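Beta-lactamase (Francisella tularensis subsp. tularensis, PDB 3P09) probably hydrolyses beta-lactams to substituted beta-amino acids, acting as a class A beta-lactamase in antibiotic resistance. Local coordinates at residues K67-G72 with N153-T158; A102-K107 with K111-S116; K187-N192 with V242-P247. All coordinates share one frame; numbering follows the deposited sequence.

From the N terminus, helix 66-80 comes first, and contact 1 closes a long loop by returning residues 153-158 to residues 67-72. Contact 2 is nested inside that loop: after only three intervening residues, 111-116 turns back past 102-107 near the start of helix 115-123. Its centre is about 22 Å from that of contact 1, and the two do not touch. Contact 3 follows in series, joining the end of helix 178-190 to strand 239-246 of the five-stranded sheet. Contacts 1 and 3 meet directly: Phe68 packs on Leu188 and Val242, so helix 66-80 touches both the helix and the strand of contact 3.

Contact 1: residues K67-G72 with N153-T158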
loop_
_atom_site.group_PDB
_atom_site.type_symbol
_atom_site.label_atom_id
_atom_site.label_comp_id
_atom_site.label_asym_id
_atom_site.label_seq_id
_atom_site.Cartn_x
_atom_site.Cartn_y
_atom_site.Cartn_z
ATOM N N LYS A 67 1.852 3.170 -4.102
ATOM C CA LYS A 67 1.542 2.620 -5.425
ATOM C C LYS A 67 0.076 2.172 -5.583
ATOM O O LYS A 67 -0.439 2.156 -6.698
ATOM C CB LYS A 67 2.533 1.505 -5.810
ATOM C CG LYS A 67 3.948 2.055 -6.042
ATOM C CD LYS A 67 5.019 0.964 -6.001
ATOM C CE LYS A 67 6.410 1.598 -6.164
ATOM N NZ LYS A 67 7.491 0.578 -6.010
ATOM N N PHE A 68 -0.606 1.821 -4.493
ATOM C CA PHE A 68 -2.020 1.454 -4.647
ATOM C C PHE A 68 -2.919 2.678 -4.824
ATOM O O PHE A 68 -3.952 2.609 -5.494
ATOM C CB PHE A 68 -2.527 0.477 -3.553
ATOM C CG PHE A 68 -3.033 1.143 -2.279
ATOM C CD1 PHE A 68 -4.254 1.820 -2.254
ATOM C CD2 PHE A 68 -2.308 1.026 -1.094
ATOM C CE1 PHE A 68 -4.727 2.403 -1.080
ATOM C CE2 PHE A 68 -2.772 1.616 0.097
ATOM C CZ PHE A 68 -3.985 2.301 0.096
ATOM N N LEU A 69 -2.515 3.804 -4.247
ATOM C CA LEU A 69 -3.221 5.069 -4.483
ATOM C C LEU A 69 -3.087 5.498 -5.940
ATOM O O LEU A 69 -4.036 5.988 -6.567
ATOM C CB LEU A 69 -2.639 6.163 -3.595
ATOM C CG LEU A 69 -2.826 5.910 -2.106
ATOM C CD1 LEU A 69 -2.073 6.984 -1.288
ATOM C CD2 LEU A 69 -4.300 5.926 -1.771
ATOM N N LEU A 70 -1.885 5.316 -6.465
ATOM C CA LEU A 70 -1.575 5.655 -7.850
ATOM C C LEU A 70 -2.421 4.823 -8.808
ATOM O O LEU A 70 -2.984 5.342 -9.766
ATOM C CB LEU A 70 -0.089 5.406 -8.113
ATOM C CG LEU A 70 0.398 5.536 -9.558
ATOM C CD1 LEU A 70 0.096 6.930 -10.116
ATOM C CD2 LEU A 70 1.885 5.200 -9.694
ATOM N N VAL A 71 -2.504 3.523 -8.543
ATOM C CA VAL A 71 -3.302 2.640 -9.385
ATOM C C VAL A 71 -4.793 2.971 -9.262
ATOM O O VAL A 71 -5.529 2.968 -10.249
ATOM C CB VAL A 71 -2.991 1.168 -9.080
ATOM C CG1 VAL A 71 -4.061 0.259 -9.643
ATOM C CG2 VAL A 71 -1.633 0.833 -9.654
ATOM N N GLY A 72 -5.230 3.296 -8.053
ATOM C CA GLY A 72 -6.580 3.792 -7.869
ATOM C C GLY A 72 -6.854 5.017 -8.741
ATOM O O GLY A 72 -7.887 5.114 -9.405
ATOM N N ASN A 153 -6.787 13.584 3.795
ATOM C CA ASN A 153 -6.043 14.826 4.007
ATOM C C ASN A 153 -4.804 14.638 4.881
ATOM O O ASN A 153 -4.233 15.615 5.370
ATOM C CB ASN A 153 -6.940 15.896 4.637
ATOM C CG ASN A 153 -8.185 16.158 3.826
ATOM O OD1 ASN A 153 -9.302 15.951 4.305
ATOM N ND2 ASN A 153 -8.007 16.600 2.582
ATOM N N ASP A 154 -4.395 13.390 5.089
ATOM C CA ASP A 154 -3.235 13.108 5.936
ATOM C C ASP A 154 -2.016 12.681 5.116
ATOM O O ASP A 154 -0.880 12.939 5.492
ATOM C CB ASP A 154 -3.559 12.025 6.976
ATOM C CG ASP A 154 -4.515 12.513 8.058
ATOM O OD1 ASP A 154 -4.514 13.725 8.351
ATOM O OD2 ASP A 154 -5.252 11.679 8.627
ATOM N N THR A 155 -2.265 12.030 3.992
ATOM C CA THR A 155 -1.196 11.497 3.149
ATOM C C THR A 155 -0.554 12.604 2.314
ATOM O O THR A 155 -1.237 13.291 1.559
ATOM C CB THR A 155 -1.763 10.398 2.231
ATOM O OG1 THR A 155 -2.213 9.314 3.045
ATOM C CG2 THR A 155 -0.715 9.886 1.253
ATOM N N ILE A 156 0.756 12.779 2.452
ATOM C CA ILE A 156 1.465 13.821 1.721
ATOM C C ILE A 156 2.563 13.234 0.839
ATOM O O ILE A 156 3.598 12.819 1.333
ATOM C CB ILE A 156 2.129 14.823 2.667
ATOM C CG1 ILE A 156 1.117 15.348 3.686
ATOM C CG2 ILE A 156 2.731 15.956 1.864
ATOM C CD1 ILE A 156 0.017 16.194 3.063
ATOM N N ILE A 157 2.337 13.217 -0.467
ATOM C CA ILE A 157 3.307 12.656 -1.405
ATOM C C ILE A 157 3.938 13.773 -2.232
ATOM O O ILE A 157 3.223 14.598 -2.827
ATOM C CB ILE A 157 2.627 11.655 -2.337
ATOM C CG1 ILE A 157 2.151 10.436 -1.539
ATOM C CG2 ILE A 157 3.586 11.231 -3.449
ATOM C CD1 ILE A 157 1.200 9.581 -2.296
ATOM N N THR A 158 5.268 13.827 -2.266
ATOM C CA THR A 158 5.940 14.946 -2.943
ATOM C C THR A 158 6.961 14.464 -3.953
ATOM O O THR A 158 7.684 15.270 -4.545
ATOM C CB THR A 158 6.660 15.882 -1.954
ATOM O OG1 THR A 158 7.660 15.141 -1.239
ATOM C CG2 THR A 158 5.664 16.501 -0.972
#
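Leu69 and Thr155 meet end to end through their methyls, with Leu69 CD1 4.1 Å from Thr155 CG2. The same leucine methyl serves a second apolar pair, standing 4.3 Å from Ile157 CD1. Both are ordinary van der Waals contacts, few in number, in line with the modest 74 Å² buried between the segments. On the loop side, Thr155 presents its methyl because CG2 lies anti to the backbone N, while OG1 is beside that N (chi1 -64°). Within the helix, Leu69 CG also sits 4.1 Å above one face of the Phe68 ring, offset toward its rim.

By its position between helix 140-149 and strand 175-176, and with Glu161 just beyond it, segment 153-158 is consistent with the entry into the omega loop of class A beta-lactamases. The helix partner is the first part of helix 66-80, which carries Lys67 of a probable SxxK motif.

The polar side chains named here find their partners outside the two segments. Thr155 OG1 is held by Asp152 OD2 and Thr176 OG1, which fixes the rotation of the side chain whose methyl faces Leu69. Lys67 points its amine to Ser64 OG and the Ser125 carbonyl, with a long, weak ion pair to Glu161. Inside the helix, Val71 N bonds Lys67 O at 3.1 Å and Gly72 N bonds Phe68 O at 2.9 Å.

Contact 2: residues A102-K107 with K111-S116; sequences APITAK and KTLTIS
The carbonyl O of Lys107 and the amine of Lys111 share one water molecule, which donates to Lys107 O at 2.8 Å and accepts from Lys111 NZ at 2.9 Å. The outer torsions of Lys111 are all close to 180°, and the extended chain carries NZ across to the water beside Lys107 O, at the end of the short 3-10 turn 105-107. This water bridge is the polar link between the segments; both lysines are exposed.

The apolar link is centred on Leu113. Its CD1 lies 4.0 Å from Ile104 CG2 and 4.4 Å from Thr105 CG2, and the leucine and isoleucine side chains cross at about a right angle. Ile104 offers its branch methyl CG2, whereas the turn at chi2 (75°) leads CD1 away from Leu113. Only 121 Å² is buried in all, as suits a small contact between pieces of chain three residues apart.

Two backbone bonds shape the first segment: Ala106 N to Ala102 O and Lys107 N to Ile104 O, each 3.0 Å, the latter of the 3-10 kind. Asp126 braces it from outside, taking Ile104 N on OD2 and Thr105 OG1 on OD1. Asp126 follows Ser125 at what is probably the position of the class A SDN motif, here Ser-Asp-Ser.

Thr114 is the N-cap of helix 115-123. Gln117 OE1 accepts from its backbone N, and the Thr114 side chain in turn caps a backbone N just past Ser116, as in a capping box. Strand 112-114 pairs antiparallel with strand 88-90, Leu113 and Thr105 both pack on Leu118 of helix 115-123, and Thr105 also leans on Pro128 and Ala129 of helix 127-137.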
loop_
_atom_site.group_PDB
_atom_site.type_symbol
_atom_site.label_atom_id
_atom_site.label_comp_id
_atom_site.label_asym_id
_atom_site.label_seq_id
_atom_site.Cartn_x
_atom_site.Cartn_y
_atom_site.Cartn_z
ATOM N N ALA A 102 12.607 -3.970 -10.844
ATOM C CA ALA A 102 11.807 -3.770 -12.053
ATOM C C ALA A 102 11.454 -5.119 -12.664
ATOM O O ALA A 102 11.814 -5.413 -13.812
ATOM C CB ALA A 102 12.594 -2.936 -13.063
ATOM N N PRO A 103 10.738 -5.945 -11.904
ATOM C CA PRO A 103 10.530 -7.329 -12.334
ATOM C C PRO A 103 9.789 -7.450 -13.667
ATOM O O PRO A 103 10.133 -8.324 -14.440
ATOM C CB PRO A 103 9.732 -7.946 -11.176
ATOM C CG PRO A 103 9.102 -6.783 -10.481
ATOM C CD PRO A 103 10.087 -5.649 -10.618
ATOM N N ILE A 104 8.818 -6.586 -13.942
ATOM C CA ILE A 104 8.112 -6.639 -15.217
ATOM C C ILE A 104 8.722 -5.679 -16.255
ATOM O O ILE A 104 9.032 -6.077 -17.368
ATOM C CB ILE A 104 6.604 -6.321 -15.050
ATOM C CG1 ILE A 104 5.904 -7.399 -14.225
ATOM C CG2 ILE A 104 5.917 -6.219 -16.408
ATOM C CD1 ILE A 104 6.185 -7.345 -12.754
ATOM N N THR A 105 8.908 -4.417 -15.883
ATOM C CA THR A 105 9.339 -3.436 -16.861
ATOM C C THR A 105 10.706 -3.779 -17.463
ATOM O O THR A 105 10.939 -3.546 -18.646
ATOM C CB THR A 105 9.307 -2.011 -16.299
ATOM O OG1 THR A 105 10.071 -1.945 -15.086
ATOM C CG2 THR A 105 7.852 -1.613 -16.002
ATOM N N ALA A 106 11.595 -4.352 -16.661
ATOM C CA ALA A 106 12.926 -4.682 -17.146
ATOM C C ALA A 106 12.885 -5.746 -18.241
ATOM O O ALA A 106 13.838 -5.892 -19.009
ATOM C CB ALA A 106 13.823 -5.137 -15.986
ATOM N N LYS A 107 11.800 -6.512 -18.305
ATOM C CA LYS A 107 11.691 -7.541 -19.338
ATOM C C LYS A 107 11.042 -6.997 -20.616
ATOM O O LYS A 107 10.811 -7.740 -21.568
ATOM C CB LYS A 107 10.893 -8.749 -18.825
ATOM C CG LYS A 107 11.406 -9.334 -17.508
ATOM C CD LYS A 107 10.747 -10.693 -17.239
ATOM C CE LYS A 107 11.311 -11.349 -15.990
ATOM N NZ LYS A 107 10.815 -12.753 -15.829
ATOM N N LYS A 111 9.841 -2.513 -25.990
ATOM C CA LYS A 111 8.497 -2.956 -26.347
ATOM C C LYS A 111 7.472 -2.023 -25.690
ATOM O O LYS A 111 7.832 -0.963 -25.160
ATOM C CB LYS A 111 8.237 -4.384 -25.870
ATOM C CG LYS A 111 9.237 -5.445 -26.328
ATOM C CD LYS A 111 8.926 -6.782 -25.640
ATOM C CE LYS A 111 9.680 -7.942 -26.261
ATOM N NZ LYS A 111 9.168 -9.261 -25.774
ATOM N N THR A 112 6.203 -2.420 -25.709
ATOM C CA THR A 112 5.171 -1.617 -25.062
ATOM C C THR A 112 4.398 -2.461 -24.071
ATOM O O THR A 112 4.324 -3.673 -24.210
ATOM C CB THR A 112 4.142 -1.061 -26.064
ATOM O OG1 THR A 112 3.434 -2.156 -26.661
ATOM C CG2 THR A 112 4.818 -0.223 -27.148
ATOM N N LEU A 113 3.811 -1.798 -23.086
ATOM C CA LEU A 113 2.928 -2.425 -22.107
ATOM C C LEU A 113 1.653 -1.574 -22.029
ATOM O O LEU A 113 1.721 -0.346 -22.165
ATOM C CB LEU A 113 3.605 -2.465 -20.730
ATOM C CG LEU A 113 4.731 -3.488 -20.530
ATOM C CD1 LEU A 113 5.310 -3.378 -19.104
ATOM C CD2 LEU A 113 4.197 -4.885 -20.772
ATOM N N THR A 114 0.496 -2.202 -21.820
ATOM C CA THR A 114 -0.729 -1.422 -21.630
ATOM C C THR A 114 -0.704 -0.754 -20.255
ATOM O O THR A 114 0.040 -1.170 -19.371
ATOM C CB THR A 114 -1.989 -2.283 -21.703
ATOM O OG1 THR A 114 -1.993 -3.189 -20.598
ATOM C CG2 THR A 114 -2.042 -3.068 -23.014
ATOM N N ILE A 115 -1.521 0.281 -20.076
ATOM C CA ILE A 115 -1.685 0.889 -18.756
ATOM C C ILE A 115 -2.068 -0.175 -17.717
ATOM O O ILE A 115 -1.543 -0.189 -16.596
ATOM C CB ILE A 115 -2.750 2.006 -18.805
ATOM C CG1 ILE A 115 -2.222 3.223 -19.582
ATOM C CG2 ILE A 115 -3.215 2.394 -17.395
ATOM C CD1 ILE A 115 -1.159 4.032 -18.842
ATOM N N SER A 116 -2.968 -1.086 -18.084
ATOM C CA SER A 116 -3.377 -2.116 -17.125
ATOM C C SER A 116 -2.212 -3.010 -16.729
ATOM O O SER A 116 -2.089 -3.397 -15.568
ATOM C CB SER A 116 -4.535 -2.978 -17.642
ATOM O OG SER A 116 -5.014 -3.831 -16.599
HETATM O O HOH W 1 10.974 -9.657 -23.551
#

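Contact 3: residues K187-N192 with V242-P247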
loop_
_atom_site.group_PDB
_atom_site.type_symbol
_atom_site.label_atom_id
_atom_site.label_comp_id
_atom_site.label_asym_id
_atom_site.label_seq_id
_atom_site.Cartn_x
_atom_site.Cartn_y
_atom_site.Cartn_z
ATOM N N LYS A 187 -11.952 2.173 0.690
ATOM C CA LYS A 187 -12.809 2.987 -0.162
ATOM C C LYS A 187 -12.606 2.603 -1.623
ATOM O O LYS A 187 -13.574 2.483 -2.394
ATOM C CB LYS A 187 -12.537 4.471 0.065
ATOM C CG LYS A 187 -13.441 5.402 -0.722
ATOM C CD LYS A 187 -13.465 6.782 -0.069
ATOM C CE LYS A 187 -14.354 7.751 -0.834
ATOM N NZ LYS A 187 -15.757 7.255 -0.954
ATOM N N LEU A 188 -11.355 2.371 -2.003
ATOM C CA LEU A 188 -11.070 2.001 -3.393
ATOM C C LEU A 188 -11.664 0.637 -3.772
ATOM O O LEU A 188 -12.185 0.447 -4.875
ATOM C CB LEU A 188 -9.563 2.029 -3.656
ATOM C CG LEU A 188 -8.951 3.432 -3.822
ATOM C CD1 LEU A 188 -7.448 3.356 -3.788
ATOM C CD2 LEU A 188 -9.430 4.104 -5.121
ATOM N N ALA A 189 -11.594 -0.318 -2.858
ATOM C CA ALA A 189 -12.023 -1.677 -3.174
ATOM C C ALA A 189 -13.536 -1.862 -3.009
ATOM O O ALA A 189 -14.159 -2.655 -3.728
ATOM C CB ALA A 189 -11.252 -2.676 -2.299
ATOM N N PHE A 190 -14.128 -1.127 -2.071
ATOM C CA PHE A 190 -15.526 -1.366 -1.700
ATOM C C PHE A 190 -16.424 -0.136 -1.724
ATOM O O PHE A 190 -17.648 -0.258 -1.613
ATOM C CB PHE A 190 -15.584 -2.000 -0.313
ATOM C CG PHE A 190 -14.753 -3.236 -0.192
ATOM C CD1 PHE A 190 -15.064 -4.365 -0.936
ATOM C CD2 PHE A 190 -13.668 -3.271 0.649
ATOM C CE1 PHE A 190 -14.295 -5.502 -0.842
ATOM C CE2 PHE A 190 -12.892 -4.411 0.752
ATOM C CZ PHE A 190 -13.212 -5.532 -0.003
ATOM N N GLY A 191 -15.825 1.041 -1.885
ATOM C CA GLY A 191 -16.556 2.292 -1.755
ATOM C C GLY A 191 -17.226 2.805 -3.016
ATOM O O GLY A 191 -17.492 2.058 -3.957
ATOM N N ASN A 192 -17.496 4.104 -3.040
ATOM C CA ASN A 192 -18.274 4.667 -4.135
ATOM C C ASN A 192 -17.518 5.589 -5.088
ATOM O O ASN A 192 -18.133 6.411 -5.765
ATOM C CB ASN A 192 -19.541 5.364 -3.604
ATOM C CG ASN A 192 -19.234 6.453 -2.588
ATOM O OD1 ASN A 192 -18.116 6.966 -2.522
ATOM N ND2 ASN A 192 -20.235 6.809 -1.789
ATOM N N VAL A 242 -0.486 -3.055 3.787
ATOM C CA VAL A 242 -1.887 -2.615 3.860
ATOM C C VAL A 242 -2.722 -3.561 3.014
ATOM O O VAL A 242 -2.412 -3.808 1.835
ATOM C CB VAL A 242 -2.071 -1.157 3.388
ATOM C CG1 VAL A 242 -3.530 -0.711 3.536
ATOM C CG2 VAL A 242 -1.145 -0.228 4.162
ATOM N N ALA A 243 -3.784 -4.091 3.610
ATOM C CA ALA A 243 -4.426 -5.271 3.064
ATOM C C ALA A 243 -5.933 -5.170 3.054
ATOM O O ALA A 243 -6.524 -4.428 3.844
ATOM C CB ALA A 243 -4.008 -6.483 3.857
ATOM N N ILE A 244 -6.545 -5.911 2.134
ATOM C CA ILE A 244 -7.962 -6.223 2.249
ATOM C C ILE A 244 -8.049 -7.704 2.539
ATOM O O ILE A 244 -7.345 -8.507 1.926
ATOM C CB ILE A 244 -8.738 -5.960 0.962
ATOM C CG1 ILE A 244 -8.654 -4.488 0.556
ATOM C CG2 ILE A 244 -10.191 -6.369 1.168
ATOM C CD1 ILE A 244 -9.250 -3.562 1.540
ATOM N N ILE A 245 -8.921 -8.069 3.467
ATOM C CA ILE A 245 -9.017 -9.448 3.923
ATOM C C ILE A 245 -10.471 -9.862 3.889
ATOM O O ILE A 245 -11.339 -9.081 4.278
ATOM C CB ILE A 245 -8.518 -9.578 5.368
ATOM C CG1 ILE A 245 -7.073 -9.074 5.466
ATOM C CG2 ILE A 245 -8.657 -11.011 5.856
ATOM C CD1 ILE A 245 -6.540 -8.973 6.892
ATOM N N TRP A 246 -10.721 -11.074 3.393
ATOM C CA TRP A 246 -12.055 -11.664 3.376
ATOM C C TRP A 246 -12.052 -12.831 4.337
ATOM O O TRP A 246 -11.647 -13.935 3.968
ATOM C CB TRP A 246 -12.398 -12.192 1.982
ATOM C CG TRP A 246 -12.633 -11.131 0.940
ATOM C CD1 TRP A 246 -13.840 -10.678 0.489
ATOM C CD2 TRP A 246 -11.632 -10.409 0.206
ATOM N NE1 TRP A 246 -13.645 -9.708 -0.472
ATOM C CE2 TRP A 246 -12.303 -9.527 -0.659
ATOM C CE3 TRP A 246 -10.234 -10.414 0.209
ATOM C CZ2 TRP A 246 -11.624 -8.671 -1.522
ATOM C CZ3 TRP A 246 -9.565 -9.560 -0.641
ATOM C CH2 TRP A 246 -10.260 -8.701 -1.496
ATOM N N PRO A 247 -12.479 -12.596 5.583
ATOM C CA PRO A 247 -12.507 -13.696 6.546
ATOM C C PRO A 247 -13.560 -14.703 6.107
ATOM O O PRO A 247 -14.568 -14.312 5.521
ATOM C CB PRO A 247 -12.949 -13.010 7.850
ATOM C CG PRO A 247 -12.785 -11.510 7.599
ATOM C CD PRO A 247 -13.069 -11.366 6.137
#
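Phe190 meets Ile244 edge-on, with Phe190 CZ only 3.3 Å from Ile244 CG2. That methyl lies in the plane of the phenyl ring and also touches Phe190 CE2, at 3.4 Å, while Ile244 CD1 is 3.8 Å from the same CE2. The first two separations are short for carbon-carbon contacts; they read as close packing at the outer corner of the ring, though their exact shortness is doubtful. The two side chains run antiparallel, overlapping at their ends. Phe190 CZ also stands 3.8 Å from Trp246 CZ2, which lies at the phenyl edge, near its plane. On the helix side, Ala189 CB is 4.3 Å from Ile244 CG1.

The next layer orients these groups. Ile244 CG2 sits 3.5 Å above one face of the Trp246 ring, offset toward the rim, and this one methyl therefore touches both the phenyl edge and the indole face. With chi1 at -60°, Ile244 keeps CG1 beside its backbone N and gives CG2 to the two rings. Ala189 CB lies over one face of Phe190, toward its rim, and the Tyr186 ring also meets Phe190.

Farther out, Gly191 N bonds Lys187 O at 2.7 Å in the last turn of helix 178-190, just where Gly191 leaves helical conformation. Ile244 and Trp246 are carried by strand 239-246, within the antiparallel sheet of the class A fold, where they are paired with Gly227 and Ile225 of strand 225-232. Pro252 touches both Phe190 and Trp246, and Ile203 of helix 196-208 touches Ala189 and Trp246.

Every contact across the two segments is carbon to carbon, which implies that the helix end is seated on the sheet by shape fit and burial of apolar surface.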